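Local coordinates for interleukin-2 receptor subunit beta (Mus musculus, PDB 6DG5), which probably serves as a receptor subunit for interleukin-2, passing on its mitogenic signal, and takes part in responses to interleukin-15, at residues Y139-A144 with S160-Q165; R145-G150 with S178-V183. One frame throughout, in Å; residues are numbered along the deposited sequence.

Contact 1 of 2, residues Y139-A144 with S160-Q165; sequences YLEFEA and SLKQRQ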
ATOM      1  N   TYR B 139      -4.189   0.442  -2.048  1.00 28.00           N
ATOM      2  CA  TYR B 139      -5.318  -0.479  -2.023  1.00 20.80           C
ATOM      3  C   TYR B 139      -6.500   0.017  -2.848  1.00 29.91           C
ATOM      4  O   TYR B 139      -7.637  -0.398  -2.597  1.00 34.20           O
ATOM      5  CB  TYR B 139      -5.756  -0.734  -0.580  1.00 20.04           C
ATOM      6  CG  TYR B 139      -4.730  -1.470   0.249  1.00 21.78           C
ATOM      7  CD1 TYR B 139      -4.679  -2.856   0.249  1.00 32.37           C
ATOM      8  CD2 TYR B 139      -3.814  -0.778   1.033  1.00 29.76           C
ATOM      9  CE1 TYR B 139      -3.745  -3.535   1.005  1.00 36.19           C
ATOM     10  CE2 TYR B 139      -2.873  -1.450   1.794  1.00 32.98           C
ATOM     11  CZ  TYR B 139      -2.846  -2.829   1.775  1.00 36.21           C
ATOM     12  OH  TYR B 139      -1.917  -3.510   2.526  1.00 35.59           O
ATOM     13  N   LEU B 140      -6.257   0.878  -3.833  1.00 32.63           N
ATOM     14  CA  LEU B 140      -7.349   1.441  -4.615  1.00 24.82           C
ATOM     15  C   LEU B 140      -8.015   0.376  -5.473  1.00 15.73           C
ATOM     16  O   LEU B 140      -7.362  -0.537  -5.985  1.00 18.18           O
ATOM     17  CB  LEU B 140      -6.840   2.579  -5.498  1.00 21.90           C
ATOM     18  CG  LEU B 140      -6.564   3.903  -4.787  1.00 21.50           C
ATOM     19  CD1 LEU B 140      -5.924   4.900  -5.740  1.00 15.51           C
ATOM     20  CD2 LEU B 140      -7.845   4.463  -4.197  1.00 25.13           C
ATOM     21  N   GLU B 141      -9.330   0.501  -5.625  1.00 15.19           N
ATOM     22  CA  GLU B 141     -10.134  -0.426  -6.405  1.00 15.12           C
ATOM     23  C   GLU B 141     -11.189   0.378  -7.148  1.00 30.49           C
ATOM     24  O   GLU B 141     -11.702   1.367  -6.621  1.00 33.24           O
ATOM     25  CB  GLU B 141     -10.795  -1.476  -5.506  1.00 28.64           C
ATOM     26  CG  GLU B 141     -11.149  -2.775  -6.198  1.00 53.76           C
ATOM     27  CD  GLU B 141     -11.533  -3.864  -5.215  1.00 77.31           C
ATOM     28  OE1 GLU B 141     -12.616  -3.757  -4.601  1.00 85.74           O
ATOM     29  OE2 GLU B 141     -10.743  -4.816  -5.043  1.00 86.03           O
ATOM     30  N   PHE B 142     -11.510  -0.043  -8.369  1.00 24.95           N
ATOM     31  CA  PHE B 142     -12.416   0.717  -9.215  1.00 13.67           C
ATOM     32  C   PHE B 142     -13.518  -0.173  -9.764  1.00 27.18           C
ATOM     33  O   PHE B 142     -13.293  -1.351 -10.062  1.00 21.71           O
ATOM     34  CB  PHE B 142     -11.666   1.384 -10.369  1.00 22.95           C
ATOM     35  CG  PHE B 142     -10.703   2.443  -9.926  1.00 13.13           C
ATOM     36  CD1 PHE B 142     -11.134   3.738  -9.705  1.00 12.99           C
ATOM     37  CD2 PHE B 142      -9.365   2.143  -9.730  1.00 13.44           C
ATOM     38  CE1 PHE B 142     -10.252   4.717  -9.300  1.00 23.02           C
ATOM     39  CE2 PHE B 142      -8.477   3.117  -9.323  1.00 18.80           C
ATOM     40  CZ  PHE B 142      -8.922   4.407  -9.106  1.00 13.42           C
ATOM     41  N   GLU B 143     -14.710   0.405  -9.893  1.00 27.40           N
ATOM     42  CA  GLU B 143     -15.864  -0.252 -10.492  1.00 27.75           C
ATOM     43  C   GLU B 143     -16.527   0.734 -11.440  1.00 30.27           C
ATOM     44  O   GLU B 143     -16.869   1.851 -11.037  1.00 33.85           O
ATOM     45  CB  GLU B 143     -16.860  -0.721  -9.426  1.00 27.28           C
ATOM     46  CG  GLU B 143     -17.038  -2.228  -9.338  1.00 30.00           C
ATOM     47  CD  GLU B 143     -18.207  -2.623  -8.453  1.00 37.42           C
ATOM     48  OE1 GLU B 143     -19.041  -1.747  -8.143  1.00 38.80           O
ATOM     49  OE2 GLU B 143     -18.291  -3.810  -8.069  1.00 43.73           O
ATOM     50  N   ALA B 144     -16.701   0.326 -12.694  1.00 32.02           N
ATOM     51  CA  ALA B 144     -17.359   1.144 -13.700  1.00 21.70           C
ATOM     52  C   ALA B 144     -18.589   0.420 -14.230  1.00 15.43           C
ATOM     53  O   ALA B 144     -18.663  -0.813 -14.203  1.00 29.97           O
ATOM     54  CB  ALA B 144     -16.408   1.483 -14.858  1.00 15.15           C
ATOM     55  N   SER B 160     -15.556  -4.669 -12.877  1.00 30.44           N
ATOM     56  CA  SER B 160     -14.699  -4.517 -11.709  1.00 24.85           C
ATOM     57  C   SER B 160     -13.238  -4.434 -12.130  1.00 23.61           C
ATOM     58  O   SER B 160     -12.769  -5.245 -12.935  1.00 21.48           O
ATOM     59  CB  SER B 160     -14.894  -5.678 -10.731  1.00 31.29           C
ATOM     60  OG  SER B 160     -16.148  -5.595 -10.077  1.00 37.14           O
ATOM     61  N   LEU B 161     -12.528  -3.451 -11.584  1.00 29.60           N
ATOM     62  CA  LEU B 161     -11.077  -3.338 -11.708  1.00 24.45           C
ATOM     63  C   LEU B 161     -10.515  -3.488 -10.299  1.00 28.48           C
ATOM     64  O   LEU B 161     -10.393  -2.507  -9.560  1.00 26.06           O
ATOM     65  CB  LEU B 161     -10.661  -2.015 -12.343  1.00 20.44           C
ATOM     66  CG  LEU B 161     -11.194  -1.706 -13.742  1.00 13.58           C
ATOM     67  CD1 LEU B 161     -12.165  -0.538 -13.696  1.00 13.23           C
ATOM     68  CD2 LEU B 161     -10.046  -1.412 -14.688  1.00 13.42           C
ATOM     69  N   LYS B 162     -10.178  -4.725  -9.924  1.00 28.28           N
ATOM     70  CA  LYS B 162      -9.705  -5.030  -8.579  1.00 25.68           C
ATOM     71  C   LYS B 162      -8.251  -4.630  -8.355  1.00 26.52           C
ATOM     72  O   LYS B 162      -7.595  -5.173  -7.457  1.00 22.79           O
ATOM     73  CB  LYS B 162      -9.902  -6.518  -8.277  1.00 27.66           C
ATOM     74  CG  LYS B 162     -11.351  -6.968  -8.356  1.00 28.01           C
ATOM     75  CD  LYS B 162     -11.527  -8.405  -7.893  1.00 36.46           C
ATOM     76  CE  LYS B 162     -12.951  -8.890  -8.132  1.00 40.57           C
ATOM     77  NZ  LYS B 162     -13.272  -8.962  -9.584  1.00 42.97           N
ATOM     78  N   GLN B 163      -7.745  -3.693  -9.151  1.00 16.48           N
ATOM     79  CA  GLN B 163      -6.417  -3.130  -8.980  1.00 16.79           C
ATOM     80  C   GLN B 163      -6.511  -1.633  -9.232  1.00 18.72           C
ATOM     81  O   GLN B 163      -7.586  -1.099  -9.521  1.00 24.39           O
ATOM     82  CB  GLN B 163      -5.403  -3.798  -9.917  1.00 17.38           C
ATOM     83  CG  GLN B 163      -5.764  -3.715 -11.392  1.00 28.34           C
ATOM     84  CD  GLN B 163      -6.743  -4.789 -11.825  1.00 27.66           C
ATOM     85  OE1 GLN B 163      -7.020  -5.729 -11.082  1.00 32.03           O
ATOM     86  NE2 GLN B 163      -7.273  -4.652 -13.035  1.00 34.33           N
ATOM     87  N   ARG B 164      -5.377  -0.945  -9.124  1.00 16.19           N
ATOM     88  CA  ARG B 164      -5.318   0.493  -9.381  1.00 15.61           C
ATOM     89  C   ARG B 164      -4.934   0.686 -10.842  1.00 27.48           C
ATOM     90  O   ARG B 164      -3.755   0.636 -11.200  1.00 29.76           O
ATOM     91  CB  ARG B 164      -4.332   1.174  -8.440  1.00 32.18           C
ATOM     92  CG  ARG B 164      -4.559   2.671  -8.278  1.00 35.96           C
ATOM     93  CD  ARG B 164      -3.625   3.495  -9.147  1.00 40.08           C
ATOM     94  NE  ARG B 164      -3.813   4.928  -8.930  1.00 40.26           N
ATOM     95  CZ  ARG B 164      -3.210   5.626  -7.972  1.00 38.36           C
ATOM     96  NH1 ARG B 164      -2.372   5.027  -7.138  1.00 38.64           N
ATOM     97  NH2 ARG B 164      -3.444   6.926  -7.847  1.00 37.77           N
ATOM     98  N   GLN B 165      -5.936   0.901 -11.694  1.00 26.20           N
ATOM     99  CA  GLN B 165      -5.734   1.023 -13.132  1.00 30.93           C
ATOM    100  C   GLN B 165      -6.027   2.423 -13.652  1.00 36.64           C
ATOM    101  O   GLN B 165      -5.206   2.992 -14.379  1.00 54.62           O
ATOM    102  CB  GLN B 165      -6.608  -0.008 -13.865  1.00 34.63           C
ATOM    103  CG  GLN B 165      -6.056  -0.461 -15.207  1.00 36.23           C
ATOM    104  CD  GLN B 165      -6.724  -1.727 -15.717  1.00 35.58           C
ATOM    105  OE1 GLN B 165      -6.708  -2.765 -15.051  1.00 34.57           O
ATOM    106  NE2 GLN B 165      -7.320  -1.645 -16.900  1.00 35.06           N
TER
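R164 runs alongside L140, and the two side chains point the same way. Its CB approaches L140 CB at 4.1 Å, and its CG comes closer, 3.6 Å from L140 CD1. CG stands opposite the backbone N (chi1 -159°) and the chain then turns at chi2 (-99°), which swings the guanidinium over the leucine. L140 CD1 sits 3.6 Å from R164 CZ, over the centre of one face, so a methyl covers the flat group while its N-H edges remain available to acceptors. NE forms a hydrogen bond with Q166 and NH1 a salt bridge to E137. Arginine suits this spot, offering its stem and one guanidinium face to L140 and its N-H groups to the polar partners.

Further along, the strands pair at F142 and L161. F142 N gives a nearly straight bond (174°) to L161 O at 3.0 Å, and L161 N returns one to F142 O at 2.7 Å. Their side chains share a face of the sheet, with F142 CB 3.9 Å from L161 CD1, while Q163 O lies at the phenyl edge, 3.7 Å from F142 CD2. On the other face E143 and S160 are neighbours, and E143 forms a salt bridge with R184. Beyond L161 the segment leaves the strand; there another protein chain offers K162 an acidic side chain as salt-bridge partner and Q163 a backbone hydrogen bond.

These segments belong to the hairpin of strands 140-148 and 157-161 in the fibronectin type-III domain. F142 meets the ring of W127, on strand 123-128 of the second sheet, and both L140 and F142 touch V185 on strand 178-187.

Contact 2 of 2, residues R145-G150 with S178-V183; sequences RRRLLG and SYEVQV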
ATOM      1  N   ARG B 145     -19.561   1.191 -14.711  1.00 16.01           N
ATOM      2  CA  ARG B 145     -20.751   0.622 -15.329  1.00 17.13           C
ATOM      3  C   ARG B 145     -21.025   1.310 -16.658  1.00 33.22           C
ATOM      4  O   ARG B 145     -21.028   2.542 -16.740  1.00 39.54           O
ATOM      5  CB  ARG B 145     -21.975   0.719 -14.405  1.00 18.26           C
ATOM      6  CG  ARG B 145     -22.357   2.111 -13.932  1.00 18.44           C
ATOM      7  CD  ARG B 145     -23.579   2.021 -13.028  1.00 22.19           C
ATOM      8  NE  ARG B 145     -24.030   3.319 -12.539  1.00 29.24           N
ATOM      9  CZ  ARG B 145     -25.080   3.484 -11.739  1.00 32.88           C
ATOM     10  NH1 ARG B 145     -25.780   2.431 -11.341  1.00 34.74           N
ATOM     11  NH2 ARG B 145     -25.429   4.697 -11.335  1.00 35.68           N
ATOM     12  N   ARG B 146     -21.249   0.504 -17.691  1.00 27.33           N
ATOM     13  CA  ARG B 146     -21.500   0.971 -19.048  1.00 18.24           C
ATOM     14  C   ARG B 146     -22.966   0.743 -19.388  1.00 26.33           C
ATOM     15  O   ARG B 146     -23.467  -0.378 -19.256  1.00 28.22           O
ATOM     16  CB  ARG B 146     -20.602   0.236 -20.044  1.00 17.61           C
ATOM     17  CG  ARG B 146     -20.859   0.575 -21.501  1.00 38.37           C
ATOM     18  CD  ARG B 146     -20.467  -0.576 -22.421  1.00 42.98           C
ATOM     19  NE  ARG B 146     -21.452  -1.656 -22.401  1.00 52.11           N
ATOM     20  CZ  ARG B 146     -21.299  -2.803 -21.745  1.00 59.61           C
ATOM     21  NH1 ARG B 146     -20.192  -3.035 -21.053  1.00 57.65           N
ATOM     22  NH2 ARG B 146     -22.252  -3.725 -21.786  1.00 64.03           N
ATOM     23  N   ARG B 147     -23.653   1.796 -19.823  1.00 22.29           N
ATOM     24  CA  ARG B 147     -25.056   1.687 -20.185  1.00 22.68           C
ATOM     25  C   ARG B 147     -25.284   2.246 -21.580  1.00 30.98           C
ATOM     26  O   ARG B 147     -24.560   3.129 -22.045  1.00 41.38           O
ATOM     27  CB  ARG B 147     -25.971   2.409 -19.177  1.00 24.92           C
ATOM     28  CG  ARG B 147     -26.214   3.888 -19.452  1.00 27.20           C
ATOM     29  CD  ARG B 147     -27.402   4.392 -18.645  1.00 25.92           C
ATOM     30  NE  ARG B 147     -27.596   5.834 -18.771  1.00 46.15           N
ATOM     31  CZ  ARG B 147     -28.612   6.501 -18.229  1.00 57.34           C
ATOM     32  NH1 ARG B 147     -29.532   5.853 -17.527  1.00 63.04           N
ATOM     33  NH2 ARG B 147     -28.710   7.813 -18.389  1.00 59.53           N
ATOM     34  N   LEU B 148     -26.299   1.703 -22.246  1.00 31.73           N
ATOM     35  CA  LEU B 148     -26.726   2.208 -23.545  1.00 26.31           C
ATOM     36  C   LEU B 148     -27.552   3.473 -23.350  1.00 38.67           C
ATOM     37  O   LEU B 148     -28.281   3.604 -22.360  1.00 45.23           O
ATOM     38  CB  LEU B 148     -27.546   1.144 -24.274  1.00 27.80           C
ATOM     39  CG  LEU B 148     -27.227   0.830 -25.735  1.00 38.21           C
ATOM     40  CD1 LEU B 148     -25.826   0.275 -25.861  1.00 25.77           C
ATOM     41  CD2 LEU B 148     -28.242  -0.152 -26.292  1.00 44.75           C
ATOM     42  N   LEU B 149     -27.430   4.413 -24.284  1.00 32.24           N
ATOM     43  CA  LEU B 149     -28.180   5.654 -24.163  1.00 41.17           C
ATOM     44  C   LEU B 149     -29.675   5.387 -24.270  1.00 47.09           C
ATOM     45  O   LEU B 149     -30.142   4.758 -25.225  1.00 46.45           O
ATOM     46  CB  LEU B 149     -27.748   6.658 -25.239  1.00 43.32           C
ATOM     47  CG  LEU B 149     -26.811   7.770 -24.764  1.00 37.64           C
ATOM     48  CD1 LEU B 149     -26.941   8.999 -25.652  1.00 34.00           C
ATOM     49  CD2 LEU B 149     -27.075   8.127 -23.308  1.00 38.41           C
ATOM     50  N   GLY B 150     -30.424   5.875 -23.280  1.00 47.17           N
ATOM     51  CA  GLY B 150     -31.838   5.622 -23.150  1.00 48.06           C
ATOM     52  C   GLY B 150     -32.171   4.540 -22.141  1.00 48.71           C
ATOM     53  O   GLY B 150     -33.266   4.554 -21.565  1.00 50.80           O
ATOM     54  N   SER B 178     -24.199   5.064 -28.942  1.00 26.48           N
ATOM     55  CA  SER B 178     -23.876   5.989 -27.863  1.00 35.86           C
ATOM     56  C   SER B 178     -23.973   5.286 -26.514  1.00 35.44           C
ATOM     57  O   SER B 178     -24.975   4.624 -26.223  1.00 38.07           O
ATOM     58  CB  SER B 178     -24.811   7.199 -27.892  1.00 43.84           C
ATOM     59  OG  SER B 178     -24.706   7.897 -29.120  1.00 48.01           O
ATOM     60  N   TYR B 179     -22.940   5.449 -25.691  1.00 26.14           N
ATOM     61  CA  TYR B 179     -22.868   4.837 -24.374  1.00 22.09           C
ATOM     62  C   TYR B 179     -22.666   5.904 -23.305  1.00 29.88           C
ATOM     63  O   TYR B 179     -22.283   7.041 -23.593  1.00 35.44           O
ATOM     64  CB  TYR B 179     -21.723   3.818 -24.291  1.00 27.05           C
ATOM     65  CG  TYR B 179     -21.763   2.719 -25.329  1.00 20.68           C
ATOM     66  CD1 TYR B 179     -21.204   2.904 -26.587  1.00 20.73           C
ATOM     67  CD2 TYR B 179     -22.340   1.489 -25.042  1.00 20.98           C
ATOM     68  CE1 TYR B 179     -21.229   1.899 -27.533  1.00 33.13           C
ATOM     69  CE2 TYR B 179     -22.367   0.476 -25.983  1.00 33.09           C
ATOM     70  CZ  TYR B 179     -21.813   0.688 -27.226  1.00 34.66           C
ATOM     71  OH  TYR B 179     -21.842  -0.318 -28.162  1.00 38.54           O
ATOM     72  N   GLU B 180     -22.914   5.510 -22.057  1.00 21.34           N
ATOM     73  CA  GLU B 180     -22.690   6.353 -20.891  1.00 20.92           C
ATOM     74  C   GLU B 180     -21.993   5.522 -19.824  1.00 19.49           C
ATOM     75  O   GLU B 180     -22.341   4.357 -19.612  1.00 32.81           O
ATOM     76  CB  GLU B 180     -24.011   6.926 -20.355  1.00 39.77           C
ATOM     77  CG  GLU B 180     -23.936   8.378 -19.896  1.00 45.75           C
ATOM     78  CD  GLU B 180     -25.309   8.981 -19.637  1.00 54.26           C
ATOM     79  OE1 GLU B 180     -26.322   8.323 -19.962  1.00 55.08           O
ATOM     80  OE2 GLU B 180     -25.378  10.112 -19.108  1.00 57.78           O
ATOM     81  N   VAL B 181     -21.003   6.115 -19.162  1.00 19.63           N
ATOM     82  CA  VAL B 181     -20.126   5.385 -18.250  1.00 17.19           C
ATOM     83  C   VAL B 181     -19.946   6.174 -16.960  1.00 19.89           C
ATOM     84  O   VAL B 181     -19.729   7.391 -16.989  1.00 17.15           O
ATOM     85  CB  VAL B 181     -18.758   5.093 -18.908  1.00 16.19           C
ATOM     86  CG1 VAL B 181     -17.716   4.751 -17.856  1.00 15.15           C
ATOM     87  CG2 VAL B 181     -18.887   3.954 -19.902  1.00 16.90           C
ATOM     88  N   GLN B 182     -20.037   5.474 -15.828  1.00 19.70           N
ATOM     89  CA  GLN B 182     -19.727   6.021 -14.518  1.00 16.27           C
ATOM     90  C   GLN B 182     -18.735   5.104 -13.819  1.00 30.09           C
ATOM     91  O   GLN B 182     -18.780   3.883 -13.986  1.00 40.25           O
ATOM     92  CB  GLN B 182     -20.978   6.161 -13.645  1.00 17.25           C
ATOM     93  CG  GLN B 182     -21.963   7.216 -14.108  1.00 21.34           C
ATOM     94  CD  GLN B 182     -23.121   7.379 -13.140  1.00 25.38           C
ATOM     95  OE1 GLN B 182     -23.882   6.442 -12.899  1.00 27.75           O
ATOM     96  NE2 GLN B 182     -23.251   8.572 -12.569  1.00 28.29           N
ATOM     97  N   VAL B 183     -17.841   5.700 -13.027  1.00 23.56           N
ATOM     98  CA  VAL B 183     -16.810   4.965 -12.301  1.00 17.54           C
ATOM     99  C   VAL B 183     -16.871   5.349 -10.829  1.00 24.49           C
ATOM    100  O   VAL B 183     -17.335   6.435 -10.472  1.00 30.41           O
ATOM    101  CB  VAL B 183     -15.401   5.233 -12.881  1.00 18.62           C
ATOM    102  CG1 VAL B 183     -14.439   4.130 -12.483  1.00 23.64           C
ATOM    103  CG2 VAL B 183     -15.458   5.372 -14.397  1.00 24.22           C
TER
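R147 lies along E180, its CG 3.9 Å from E180 CB, and the extended chain then brings NE and NH2 side-on to one carboxylate oxygen. E180 OE1 accepts from R147 NE at 3.0 Å and R147 NH2 at 2.9 Å, forming a salt bridge; both donors reach it from one face of the carboxylate. R145 holds Q182 similarly: Q182 OE1 accepts hydrogen bonds from R145 NE (3.1 Å) and R145 NH2 (2.8 Å), amide and guanidinium nearly coplanar. With chi1 at 57°, R145 CG lies between the backbone N and the carbonyl carbon and leans toward the neighbouring strand. The backbones pair antiparallel, R145 with Q182 and R147 with E180 as hydrogen-bonded pairs.

These pairs belong to the cation-pi arrangement that accompanies the WSXWS motif in type I cytokine receptors. Arginine suits it, with a long stem, paired N-H groups for OE1 and a cation for tryptophan: W198 of the motif for R145, W153 for R147. Q182 NE2 hydrogen-bonds to S199 O.

R146 shares the other face with V181 and sends its methylenes past Y179, CD 3.8 Å from Y179 CD2. The L148 and Y179 side chains diverge, yet L148 CD1 comes to 3.5 Å from Y179 CE2. Y179 OH is hydrogen-bonded with I174 N.

Overall arrangement
The contacts share strand 140-148 and flank it on its two edges: contact 1 pairs its first half with 157-161, contact 2 its second half with 178-183. Their centres are 18 Å apart, and they meet where A144 packs against Q182 and V183. Contact 1 is the more buried and mixes two backbone bonds with apolar packing that faces the domain's interior; its 160-165 side is engaged by another protein chain. Contact 2 is only partly buried, has a longer run of paired backbone, and relies on extended arginines held by polar partners beside the WSXWS motif. No other protein chain of the assembly touches it.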